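Local coordinates for protein purine nucleoside phosphorylase (Grouper iridovirus, PDB 3KHS) that probably catalyses the reversible phosphorolysis of purine nucleosides such as inosine and guanosine in purine salvage, at residues A12-Q17 with K101-K106; L24-G29 with G33-S38; N71-V76 with L274-I279; A201-L206 with N240-N245. All blocks are in the same frame, centred on the assembly; numbering follows the deposited sequence.

Interaction 1: A12-Q17 with K101-K106; sequences AWLNKQ and KALGVK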
loop_
_atom_site.group_PDB
_atom_site.type_symbol
_atom_site.label_atom_id
_atom_site.label_comp_id
_atom_site.label_asym_id
_atom_site.label_seq_id
_atom_site.Cartn_x
_atom_site.Cartn_y
_atom_site.Cartn_z
ATOM N N ALA B 12 11.083 28.410 14.563
ATOM C CA ALA B 12 11.788 29.617 14.947
ATOM C C ALA B 12 11.155 30.841 14.294
ATOM O O ALA B 12 11.127 31.917 14.886
ATOM C CB ALA B 12 13.260 29.514 14.572
ATOM N N TRP B 13 10.630 30.679 13.083
ATOM C CA TRP B 13 10.012 31.797 12.381
ATOM C C TRP B 13 8.666 32.149 12.995
ATOM O O TRP B 13 8.270 33.318 13.031
ATOM C CB TRP B 13 9.850 31.461 10.893
ATOM C CG TRP B 13 9.223 32.529 10.061
ATOM C CD1 TRP B 13 9.875 33.478 9.318
ATOM C CD2 TRP B 13 7.814 32.742 9.831
ATOM N NE1 TRP B 13 8.962 34.269 8.635
ATOM C CE2 TRP B 13 7.694 33.837 8.935
ATOM C CE3 TRP B 13 6.652 32.116 10.284
ATOM C CZ2 TRP B 13 6.457 34.310 8.491
ATOM C CZ3 TRP B 13 5.412 32.592 9.836
ATOM C CH2 TRP B 13 5.331 33.678 8.947
ATOM N N LEU B 14 7.950 31.139 13.470
ATOM C CA LEU B 14 6.652 31.390 14.085
ATOM C C LEU B 14 6.902 31.988 15.460
ATOM O O LEU B 14 6.195 32.894 15.886
ATOM C CB LEU B 14 5.840 30.095 14.230
ATOM C CG LEU B 14 5.228 29.482 12.960
ATOM C CD1 LEU B 14 5.004 27.976 13.162
ATOM C CD2 LEU B 14 3.953 30.196 12.615
ATOM N N ASN B 15 7.924 31.484 16.146
ATOM C CA ASN B 15 8.239 31.965 17.482
ATOM C C ASN B 15 8.500 33.451 17.546
ATOM O O ASN B 15 8.234 34.087 18.556
ATOM C CB ASN B 15 9.428 31.210 18.046
ATOM C CG ASN B 15 9.005 30.027 18.860
ATOM O OD1 ASN B 15 9.769 29.079 19.058
ATOM N ND2 ASN B 15 7.770 30.075 19.354
ATOM N N LYS B 16 9.015 34.012 16.467
ATOM C CA LYS B 16 9.294 35.435 16.441
ATOM C C LYS B 16 8.053 36.232 16.816
ATOM O O LYS B 16 8.145 37.307 17.409
ATOM C CB LYS B 16 9.784 35.864 15.046
ATOM C CG LYS B 16 11.296 35.692 14.832
ATOM C CD LYS B 16 11.710 35.858 13.364
ATOM C CE LYS B 16 11.307 37.205 12.778
ATOM N NZ LYS B 16 11.326 37.155 11.291
ATOM N N GLN B 17 6.887 35.687 16.499
ATOM C CA GLN B 17 5.635 36.385 16.760
ATOM C C GLN B 17 4.875 35.907 17.997
ATOM O O GLN B 17 3.699 36.228 18.166
ATOM C CB GLN B 17 4.773 36.280 15.492
ATOM C CG GLN B 17 5.524 36.788 14.237
ATOM C CD GLN B 17 5.169 36.066 12.928
ATOM O OE1 GLN B 17 4.002 36.019 12.516
ATOM N NE2 GLN B 17 6.192 35.516 12.256
ATOM N N LYS B 101 6.140 19.848 17.470
ATOM C CA LYS B 101 7.183 19.412 18.383
ATOM C C LYS B 101 8.255 20.489 18.560
ATOM O O LYS B 101 8.633 20.824 19.683
ATOM C CB LYS B 101 7.856 18.139 17.876
ATOM C CG LYS B 101 8.975 17.614 18.776
ATOM C CD LYS B 101 9.999 16.849 17.966
ATOM C CE LYS B 101 10.773 15.836 18.807
ATOM N NZ LYS B 101 11.177 16.398 20.109
ATOM N N ALA B 102 8.735 21.017 17.439
ATOM C CA ALA B 102 9.756 22.051 17.435
ATOM C C ALA B 102 9.311 23.288 18.201
ATOM O O ALA B 102 10.138 24.052 18.657
ATOM C CB ALA B 102 10.100 22.432 15.988
ATOM N N LEU B 103 8.000 23.486 18.307
ATOM C CA LEU B 103 7.432 24.629 19.021
ATOM C C LEU B 103 7.393 24.370 20.518
ATOM O O LEU B 103 7.124 25.280 21.295
ATOM C CB LEU B 103 5.994 24.893 18.581
ATOM C CG LEU B 103 5.690 25.582 17.267
ATOM C CD1 LEU B 103 4.190 25.589 17.067
ATOM C CD2 LEU B 103 6.215 26.989 17.293
ATOM N N GLY B 104 7.631 23.122 20.911
ATOM C CA GLY B 104 7.592 22.772 22.319
ATOM C C GLY B 104 6.268 22.177 22.778
ATOM O O GLY B 104 6.042 22.038 23.987
ATOM N N VAL B 105 5.391 21.819 21.835
ATOM C CA VAL B 105 4.116 21.229 22.223
ATOM C C VAL B 105 4.342 19.887 22.901
ATOM O O VAL B 105 5.185 19.105 22.499
ATOM C CB VAL B 105 3.159 21.028 21.040
ATOM C CG1 VAL B 105 1.893 20.345 21.537
ATOM C CG2 VAL B 105 2.792 22.369 20.431
ATOM N N LYS B 106 3.581 19.632 23.955
ATOM C CA LYS B 106 3.720 18.379 24.689
ATOM C C LYS B 106 2.528 17.458 24.507
ATOM O O LYS B 106 2.670 16.249 24.567
ATOM C CB LYS B 106 3.981 18.674 26.176
ATOM C CG LYS B 106 5.401 19.149 26.411
ATOM C CD LYS B 106 5.567 19.700 27.814
ATOM C CE LYS B 106 6.998 20.178 28.093
ATOM N NZ LYS B 106 7.175 20.609 29.528
#

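Interaction 2: L24-G29 with G33-S38; sequences LGIVCG and GKIGDS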
loop_
_atom_site.group_PDB
_atom_site.type_symbol
_atom_site.label_atom_id
_atom_site.label_comp_id
_atom_site.label_asym_id
_atom_site.label_seq_id
_atom_site.Cartn_x
_atom_site.Cartn_y
_atom_site.Cartn_z
ATOM N N LEU B 24 0.196 23.014 24.253
ATOM C CA LEU B 24 -0.812 22.087 23.773
ATOM C C LEU B 24 -1.175 22.399 22.325
ATOM O O LEU B 24 -1.348 23.565 21.945
ATOM C CB LEU B 24 -2.089 22.146 24.612
ATOM C CG LEU B 24 -3.182 21.250 24.002
ATOM C CD1 LEU B 24 -3.512 20.124 24.941
ATOM C CD2 LEU B 24 -4.395 22.068 23.692
ATOM N N GLY B 25 -1.302 21.356 21.519
ATOM C CA GLY B 25 -1.657 21.553 20.122
ATOM C C GLY B 25 -3.013 20.967 19.750
ATOM O O GLY B 25 -3.465 19.979 20.322
ATOM N N ILE B 26 -3.672 21.575 18.777
ATOM C CA ILE B 26 -4.976 21.096 18.335
ATOM C C ILE B 26 -5.001 21.040 16.807
ATOM O O ILE B 26 -4.526 21.961 16.151
ATOM C CB ILE B 26 -6.142 22.047 18.762
ATOM C CG1 ILE B 26 -6.058 22.372 20.251
ATOM C CG2 ILE B 26 -7.505 21.400 18.419
ATOM C CD1 ILE B 26 -6.990 23.491 20.667
ATOM N N VAL B 27 -5.559 19.961 16.257
ATOM C CA VAL B 27 -5.690 19.797 14.807
ATOM C C VAL B 27 -7.191 19.679 14.568
ATOM O O VAL B 27 -7.815 18.742 15.069
ATOM C CB VAL B 27 -5.042 18.478 14.302
ATOM C CG1 VAL B 27 -5.058 18.433 12.760
ATOM C CG2 VAL B 27 -3.639 18.352 14.804
ATOM N N CYS B 28 -7.776 20.618 13.828
ATOM C CA CYS B 28 -9.204 20.561 13.533
ATOM C C CYS B 28 -9.496 19.769 12.261
ATOM O O CYS B 28 -8.985 20.083 11.174
ATOM C CB CYS B 28 -9.780 21.962 13.350
ATOM S SG CYS B 28 -9.527 23.001 14.765
ATOM N N GLY B 29 -10.343 18.756 12.394
ATOM C CA GLY B 29 -10.699 17.954 11.244
ATOM C C GLY B 29 -11.730 18.626 10.368
ATOM O O GLY B 29 -11.965 19.833 10.493
ATOM N N GLY B 33 -13.609 23.413 12.336
ATOM C CA GLY B 33 -12.842 24.641 12.466
ATOM C C GLY B 33 -13.227 25.516 13.647
ATOM O O GLY B 33 -12.365 26.030 14.361
ATOM N N LYS B 34 -14.523 25.691 13.859
ATOM C CA LYS B 34 -15.009 26.523 14.955
ATOM C C LYS B 34 -14.225 26.332 16.256
ATOM O O LYS B 34 -14.146 27.239 17.062
ATOM C CB LYS B 34 -16.496 26.242 15.199
ATOM C CG LYS B 34 -17.419 26.615 14.045
ATOM C CD LYS B 34 -17.957 28.044 14.162
ATOM C CE LYS B 34 -18.968 28.344 13.040
ATOM N NZ LYS B 34 -19.617 29.700 13.133
ATOM N N ILE B 35 -13.650 25.153 16.454
ATOM C CA ILE B 35 -12.891 24.873 17.659
ATOM C C ILE B 35 -11.853 25.965 17.914
ATOM O O ILE B 35 -11.547 26.290 19.059
ATOM C CB ILE B 35 -12.128 23.531 17.539
ATOM C CG1 ILE B 35 -13.089 22.371 17.315
ATOM C CG2 ILE B 35 -11.311 23.281 18.792
ATOM C CD1 ILE B 35 -12.391 21.008 17.331
ATOM N N GLY B 36 -11.315 26.515 16.828
ATOM C CA GLY B 36 -10.292 27.539 16.914
ATOM C C GLY B 36 -10.704 28.864 17.521
ATOM O O GLY B 36 -9.881 29.548 18.127
ATOM N N ASP B 37 -11.968 29.235 17.352
ATOM C CA ASP B 37 -12.470 30.483 17.899
ATOM C C ASP B 37 -12.351 30.451 19.415
ATOM O O ASP B 37 -12.452 31.479 20.073
ATOM C CB ASP B 37 -13.939 30.680 17.532
ATOM C CG ASP B 37 -14.201 30.541 16.044
ATOM O OD1 ASP B 37 -13.287 30.858 15.232
ATOM O OD2 ASP B 37 -15.339 30.125 15.700
ATOM N N SER B 38 -12.136 29.266 19.965
ATOM C CA SER B 38 -12.009 29.119 21.400
ATOM C C SER B 38 -10.712 29.677 21.977
ATOM O O SER B 38 -10.579 29.810 23.194
ATOM C CB SER B 38 -12.126 27.650 21.776
ATOM O OG SER B 38 -13.443 27.206 21.538
#

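Interaction 3: N71-V76 with L274-I279; sequences NGVSCV and LVIEKI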
loop_
_atom_site.group_PDB
_atom_site.type_symbol
_atom_site.label_atom_id
_atom_site.label_comp_id
_atom_site.label_asym_id
_atom_site.label_seq_id
_atom_site.Cartn_x
_atom_site.Cartn_y
_atom_site.Cartn_z
ATOM N N ASN B 71 -8.634 28.085 28.724
ATOM C CA ASN B 71 -8.598 27.670 30.121
ATOM C C ASN B 71 -7.202 27.807 30.752
ATOM O O ASN B 71 -6.765 26.958 31.529
ATOM C CB ASN B 71 -9.132 26.233 30.258
ATOM C CG ASN B 71 -10.604 26.106 29.830
ATOM O OD1 ASN B 71 -11.416 26.992 30.088
ATOM N ND2 ASN B 71 -10.946 24.994 29.187
ATOM N N GLY B 72 -6.515 28.893 30.401
ATOM C CA GLY B 72 -5.193 29.163 30.945
ATOM C C GLY B 72 -4.026 28.416 30.331
ATOM O O GLY B 72 -2.899 28.494 30.831
ATOM N N VAL B 73 -4.293 27.706 29.240
ATOM C CA VAL B 73 -3.283 26.921 28.548
ATOM C C VAL B 73 -2.912 27.549 27.209
ATOM O O VAL B 73 -3.803 27.843 26.427
ATOM C CB VAL B 73 -3.843 25.503 28.302
ATOM C CG1 VAL B 73 -2.815 24.635 27.582
ATOM C CG2 VAL B 73 -4.266 24.877 29.642
ATOM N N SER B 74 -1.620 27.772 26.949
ATOM C CA SER B 74 -1.217 28.337 25.662
ATOM C C SER B 74 -1.263 27.199 24.629
ATOM O O SER B 74 -0.615 26.144 24.772
ATOM C CB SER B 74 0.182 28.941 25.747
ATOM O OG SER B 74 1.062 28.031 26.365
ATOM N N CYS B 75 -2.049 27.423 23.589
ATOM C CA CYS B 75 -2.240 26.425 22.548
ATOM C C CYS B 75 -1.923 26.966 21.160
ATOM O O CYS B 75 -1.909 28.191 20.927
ATOM C CB CYS B 75 -3.723 25.957 22.519
ATOM S SG CYS B 75 -4.556 25.475 24.079
ATOM N N VAL B 76 -1.685 26.022 20.250
ATOM C CA VAL B 76 -1.485 26.304 18.835
ATOM C C VAL B 76 -2.559 25.412 18.203
ATOM O O VAL B 76 -2.646 24.226 18.516
ATOM C CB VAL B 76 -0.065 25.913 18.309
ATOM C CG1 VAL B 76 0.259 24.512 18.644
ATOM C CG2 VAL B 76 -0.021 26.087 16.800
ATOM N N LEU B 274 -13.266 21.361 27.715
ATOM C CA LEU B 274 -13.308 20.714 29.024
ATOM C C LEU B 274 -12.099 19.808 29.196
ATOM O O LEU B 274 -11.557 19.693 30.292
ATOM C CB LEU B 274 -14.592 19.891 29.197
ATOM C CG LEU B 274 -15.284 19.915 30.576
ATOM C CD1 LEU B 274 -16.250 18.742 30.632
ATOM C CD2 LEU B 274 -14.269 19.829 31.741
ATOM N N VAL B 275 -11.679 19.169 28.110
ATOM C CA VAL B 275 -10.533 18.257 28.149
ATOM C C VAL B 275 -9.252 19.043 28.444
ATOM O O VAL B 275 -8.372 18.592 29.179
ATOM C CB VAL B 275 -10.383 17.493 26.792
ATOM C CG1 VAL B 275 -9.050 16.797 26.717
ATOM C CG2 VAL B 275 -11.489 16.467 26.655
ATOM N N ILE B 276 -9.164 20.229 27.862
ATOM C CA ILE B 276 -8.004 21.067 28.054
ATOM C C ILE B 276 -7.986 21.543 29.505
ATOM O O ILE B 276 -6.921 21.697 30.103
ATOM C CB ILE B 276 -8.027 22.259 27.063
ATOM C CG1 ILE B 276 -7.724 21.740 25.651
ATOM C CG2 ILE B 276 -7.042 23.343 27.498
ATOM C CD1 ILE B 276 -7.744 22.802 24.552
ATOM N N GLU B 277 -9.162 21.759 30.084
ATOM C CA GLU B 277 -9.207 22.189 31.474
ATOM C C GLU B 277 -8.631 21.094 32.372
ATOM O O GLU B 277 -7.794 21.373 33.218
ATOM C CB GLU B 277 -10.634 22.512 31.904
ATOM C CG GLU B 277 -10.709 23.265 33.217
ATOM C CD GLU B 277 -12.139 23.511 33.651
ATOM O OE1 GLU B 277 -12.967 23.894 32.788
ATOM O OE2 GLU B 277 -12.432 23.329 34.858
ATOM N N LYS B 278 -9.068 19.850 32.183
ATOM C CA LYS B 278 -8.566 18.719 32.977
ATOM C C LYS B 278 -7.063 18.505 32.782
ATOM O O LYS B 278 -6.382 17.987 33.672
ATOM C CB LYS B 278 -9.302 17.421 32.603
ATOM C CG LYS B 278 -10.780 17.449 32.922
ATOM C CD LYS B 278 -11.537 16.322 32.254
ATOM C CE LYS B 278 -12.939 16.214 32.811
ATOM N NZ LYS B 278 -12.906 15.811 34.269
ATOM N N ILE B 279 -6.555 18.882 31.610
ATOM C CA ILE B 279 -5.137 18.747 31.295
ATOM C C ILE B 279 -4.295 19.767 32.063
ATOM O O ILE B 279 -3.185 19.461 32.497
ATOM C CB ILE B 279 -4.888 18.951 29.786
ATOM C CG1 ILE B 279 -5.566 17.841 28.991
ATOM C CG2 ILE B 279 -3.400 18.960 29.497
ATOM C CD1 ILE B 279 -5.401 17.968 27.479
#

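Interaction 4: A201-L206 with N240-N245; sequences AECKIL and NVIASN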
loop_
_atom_site.group_PDB
_atom_site.type_symbol
_atom_site.label_atom_id
_atom_site.label_comp_id
_atom_site.label_asym_id
_atom_site.label_seq_id
_atom_site.Cartn_x
_atom_site.Cartn_y
_atom_site.Cartn_z
ATOM N N ALA B 201 -17.173 -4.671 -0.569
ATOM C CA ALA B 201 -16.242 -5.754 -0.312
ATOM C C ALA B 201 -15.019 -5.283 0.498
ATOM O O ALA B 201 -14.461 -6.053 1.281
ATOM C CB ALA B 201 -15.797 -6.384 -1.608
ATOM N N GLU B 202 -14.598 -4.035 0.309
ATOM C CA GLU B 202 -13.450 -3.506 1.060
ATOM C C GLU B 202 -13.879 -3.207 2.501
ATOM O O GLU B 202 -13.158 -3.467 3.450
ATOM C CB GLU B 202 -12.907 -2.243 0.389
ATOM C CG GLU B 202 -12.171 -2.556 -0.890
ATOM C CD GLU B 202 -11.998 -1.371 -1.809
ATOM O OE1 GLU B 202 -12.597 -0.311 -1.544
ATOM O OE2 GLU B 202 -11.270 -1.513 -2.817
ATOM N N CYS B 203 -15.083 -2.682 2.640
ATOM C CA CYS B 203 -15.652 -2.335 3.936
ATOM C C CYS B 203 -15.710 -3.603 4.779
ATOM O O CYS B 203 -15.408 -3.593 5.967
ATOM C CB CYS B 203 -17.022 -1.727 3.713
ATOM S SG CYS B 203 -18.144 -1.605 5.120
ATOM N N LYS B 204 -16.066 -4.710 4.153
ATOM C CA LYS B 204 -16.110 -5.973 4.855
ATOM C C LYS B 204 -14.748 -6.306 5.393
ATOM O O LYS B 204 -14.623 -6.732 6.528
ATOM C CB LYS B 204 -16.565 -7.092 3.930
ATOM C CG LYS B 204 -18.062 -7.048 3.704
ATOM C CD LYS B 204 -18.523 -8.022 2.639
ATOM C CE LYS B 204 -19.974 -7.737 2.304
ATOM N NZ LYS B 204 -20.553 -8.736 1.365
ATOM N N ILE B 205 -13.716 -6.121 4.582
ATOM C CA ILE B 205 -12.375 -6.418 5.039
ATOM C C ILE B 205 -12.001 -5.527 6.237
ATOM O O ILE B 205 -11.408 -5.988 7.216
ATOM C CB ILE B 205 -11.392 -6.224 3.915
ATOM C CG1 ILE B 205 -11.631 -7.305 2.851
ATOM C CG2 ILE B 205 -9.989 -6.247 4.468
ATOM C CD1 ILE B 205 -11.108 -6.913 1.416
ATOM N N LEU B 206 -12.401 -4.267 6.186
ATOM C CA LEU B 206 -12.101 -3.347 7.269
ATOM C C LEU B 206 -12.769 -3.791 8.572
ATOM O O LEU B 206 -12.220 -3.576 9.659
ATOM C CB LEU B 206 -12.554 -1.948 6.905
ATOM C CG LEU B 206 -11.500 -1.040 6.285
ATOM C CD1 LEU B 206 -10.674 -1.755 5.229
ATOM C CD2 LEU B 206 -12.198 0.187 5.736
ATOM N N ASN B 240 -21.274 9.856 9.503
ATOM C CA ASN B 240 -22.199 8.968 8.814
ATOM C C ASN B 240 -21.868 7.566 9.309
ATOM O O ASN B 240 -20.810 7.354 9.908
ATOM C CB ASN B 240 -22.007 9.042 7.287
ATOM C CG ASN B 240 -20.716 8.355 6.822
ATOM O OD1 ASN B 240 -19.622 8.964 6.784
ATOM N ND2 ASN B 240 -20.833 7.066 6.488
ATOM N N VAL B 241 -22.770 6.624 9.054
ATOM C CA VAL B 241 -22.599 5.253 9.485
ATOM C C VAL B 241 -22.915 4.317 8.343
ATOM O O VAL B 241 -23.800 4.569 7.556
ATOM C CB VAL B 241 -23.522 4.898 10.677
ATOM C CG1 VAL B 241 -23.415 3.415 10.969
ATOM C CG2 VAL B 241 -23.122 5.683 11.907
ATOM N N ILE B 242 -22.173 3.225 8.279
ATOM C CA ILE B 242 -22.316 2.245 7.228
ATOM C C ILE B 242 -23.243 1.161 7.725
ATOM O O ILE B 242 -23.092 0.699 8.848
ATOM C CB ILE B 242 -20.944 1.643 6.887
ATOM C CG1 ILE B 242 -20.060 2.700 6.214
ATOM C CG2 ILE B 242 -21.106 0.426 5.992
ATOM C CD1 ILE B 242 -19.448 3.740 7.139
ATOM N N ALA B 243 -24.211 0.760 6.907
ATOM C CA ALA B 243 -25.139 -0.288 7.324
ATOM C C ALA B 243 -24.438 -1.641 7.423
ATOM O O ALA B 243 -23.292 -1.794 7.016
ATOM C CB ALA B 243 -26.306 -0.378 6.353
ATOM N N SER B 244 -25.142 -2.621 7.965
ATOM C CA SER B 244 -24.590 -3.951 8.131
ATOM C C SER B 244 -24.127 -4.589 6.830
ATOM O O SER B 244 -23.175 -5.355 6.844
ATOM C CB SER B 244 -25.608 -4.856 8.830
ATOM O OG SER B 244 -26.872 -4.785 8.197
ATOM N N ASN B 245 -24.782 -4.277 5.713
ATOM C CA ASN B 245 -24.399 -4.846 4.417
ATOM C C ASN B 245 -23.142 -4.173 3.843
ATOM O O ASN B 245 -22.680 -4.517 2.745
ATOM C CB ASN B 245 -25.546 -4.704 3.427
ATOM C CG ASN B 245 -25.929 -3.269 3.220
ATOM O OD1 ASN B 245 -25.587 -2.414 4.037
ATOM N ND2 ASN B 245 -26.652 -2.987 2.140
#

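Interaction 1: A12-Q17 with K101-K106
One methyl group of Leu103, CD2, meets both Asn15 and Leu14 and makes every close approach between 12-17 and 101-106. Its nearest neighbour is the amide nitrogen of Asn15, with ND2 to CD2 at 4.0 Å, and Leu14 meets it with the root of its side chain, CB lying 4.4 Å from the same CD2. The Asn15 and Leu103 side chains run past one another in opposite directions, which is a sliding contact along their flanks. In Leu103 the branch carbon CG lies opposite the carbonyl carbon and next to the backbone N: chi1 -77° swings CG toward the helix, and with chi2 at 175° CD2 is the methyl that reaches it, although the CB itself does not aim there. The backbones stay apart, with 7.5 Å between the CA atoms of Asn15 and Leu103.

The next shell is consistent with this pose. Asn15 OD1 accepts a hydrogen bond from Arg21 NH2, which also makes a weak one to Ala102 O, so one guanidinium group links the two segments. Helix 95-102 is closed by a Schellman motif at Gly104, whose phi is positive (97°) and whose N bonds to Lys101 O at 2.8 Å. Around the leucines, Ala11 of helix 3-15 touches Leu103, while Phe67 of strand 64-70 touches both Leu14 and Leu103.

With 130 Å² buried in all, the direct contact is a small van der Waals patch joining the C-terminal ends of two helices. Its polar linkage runs through Arg21, so the amide of Asn15 serves two roles: its oxygen is hydrogen-bonded, and its nitrogen packs on a methyl.

Interaction 2: L24-G29 with G33-S38
Cys28, near the end of strand 24-28, packs against Gly33 and Ile35 across a short glycine-rich loop. The contact closes a strand–loop–helical turn unit that begins with the first strand, 24-28, of the mixed sheet in the PNP/MTAP fold. A bound phosphate ion, probably from the crystallisation liquor, lies about 3 Å from the nearest atom of Gly29, though its place is consistent with the phosphate-binding loop of this family.

The side chain of Cys28 starts toward the helical turn, and its CB lies 4.2 Å from Gly33 CA, across the mouth of the loop. SG is set next to the backbone N and opposite the carbonyl carbon (chi1 -57°). It thereby runs on to Ile35, where SG comes to 3.8 Å from CB, the branch point rather than a methyl. The same sulfur is 4.4 Å from Gly36 N, so it lies along the inner side of the turn, and Cys77 of the neighbouring strand 73-79 also touches Cys28.

Two residues back on the strand, on the same side, Ile26 repeats the contact with a methyl pair: its CG2 lies 4.3 Å from Ile35 CG2. Ile35 therefore faces both Cys28 and Ile26, while Thr111 of strand 107-116 packs against it as well. The hydroxyl of Thr111 also bonds to Gly29 N and Val27 O, which holds the strand end where the loop begins.

Residues 33-38 coil like a helix, but with bonds to the O three residues back: Asp37 N to Lys34 O, and Gly36 N to Gly33 O at 2.7 Å, the latter oxygen also lying 4.2 Å from Cys28 SG.

Interaction 3: N71-V76 with L274-I279
In Val73 a chi1 of -180° puts CG1 opposite the backbone N and CG2 opposite the carbonyl carbon, and CG2 is the methyl that reaches Ile276. There a chi1 of -72° sends CG1 opposite the carbonyl carbon and leaves CG2 to face the strand, so the two CG2 methyls meet, 3.8 Å from Val73 CG2 to Ile276 CG2. The long arm of Ile276 runs on to the next inward residue of the strand: its CD1 lies 4.2 Å from Cys75 SG. One isoleucine thus spans two successive inward positions.

The strand belongs to an antiparallel hairpin of 64-70 and 73-79, whose turn at Asn71 and Gly72 has both phi angles positive, near type I' values. Helix 257-279 packs across this part of the phosphorylase sheet, with Leu24 of the adjoining strand touching Val73, Cys75 and Ile276.

At the turn, Asn71 directs its amide at the helix. ND2 sits 3.7 Å from Glu277 CB and 3.8 Å from Glu277 N. The two side chains cross nearly perpendicularly, with amide and carboxylate planes 73° apart, and Asn71 O receives a weak hydrogen bond from Arg280 NE.

Interaction 4: A201-L206 with N240-N245
Cys203 and Ile242 point at one another across the gap between helix 200-208 and the chain leaving strand 231-241. Both CB atoms are aimed toward the opposite segment, and each residue reaches with the substituent lying opposite its own backbone N: SG in Cys203 (chi1 164°) and CG2 in Ile242. The two ends meet at 3.7 Å from Cys203 SG to Ile242 CG2, an apolar contact that bridges a CA separation of 8.7 Å. The sulfur is also half of a disulfide with Cys246, just after 240-245, so the methyl of Ile242 packs against a bonded sulfur rather than a free thiol.

The second pair is looser and differently turned. Asn245 directs its CB away from the helix and presents its backbone carbonyl instead. Lys204 leaves its helix at an angle, with an extended chain beyond CB, and passes along that carbonyl: CE lies 4.2 Å from Asn245 O, and NZ is farther, at 4.9 Å.

Further links come from Arg207 of the same helix, which hydrogen-bonds to Ala243 O through NH2 and weakly to Ser244 O through NH1. On the helix, Ala201 N bonds to Asp131 OD2 of the second subunit of the trimer, and Glu202 OE2 accepts from Asn134 N of that same neighbouring chain.

Only 107 Å² is buried between the segments, in keeping with a peripheral contact. The chemistry implies that the covalent Cys203–Cys246 bond and the Arg207 bonds tie the chain to the helix, with the sulfur–methyl packing lying alongside the disulfide.

How the interactions relate
Interactions 1, 2 and 3 form one continuous region. The centres of interactions 2 and 3 are about 12 Å apart, and their strands pair directly: Ile26 N to Val76 O is a probable hydrogen bond of 2.9 Å. Interaction 1, centred about 17 Å from interaction 2, joins them through Val105, whose CG1 packs 3.4 Å from Gly25 N while its CG2 lies 3.8 Å from Val76 CG1. Interaction 4 stands apart, its centre about 41 Å from that of interaction 1 and about 30 Å from that of interaction 2, at the far end of the same sheet and beside a neighbouring subunit. The bound phosphate adjoins interaction 2.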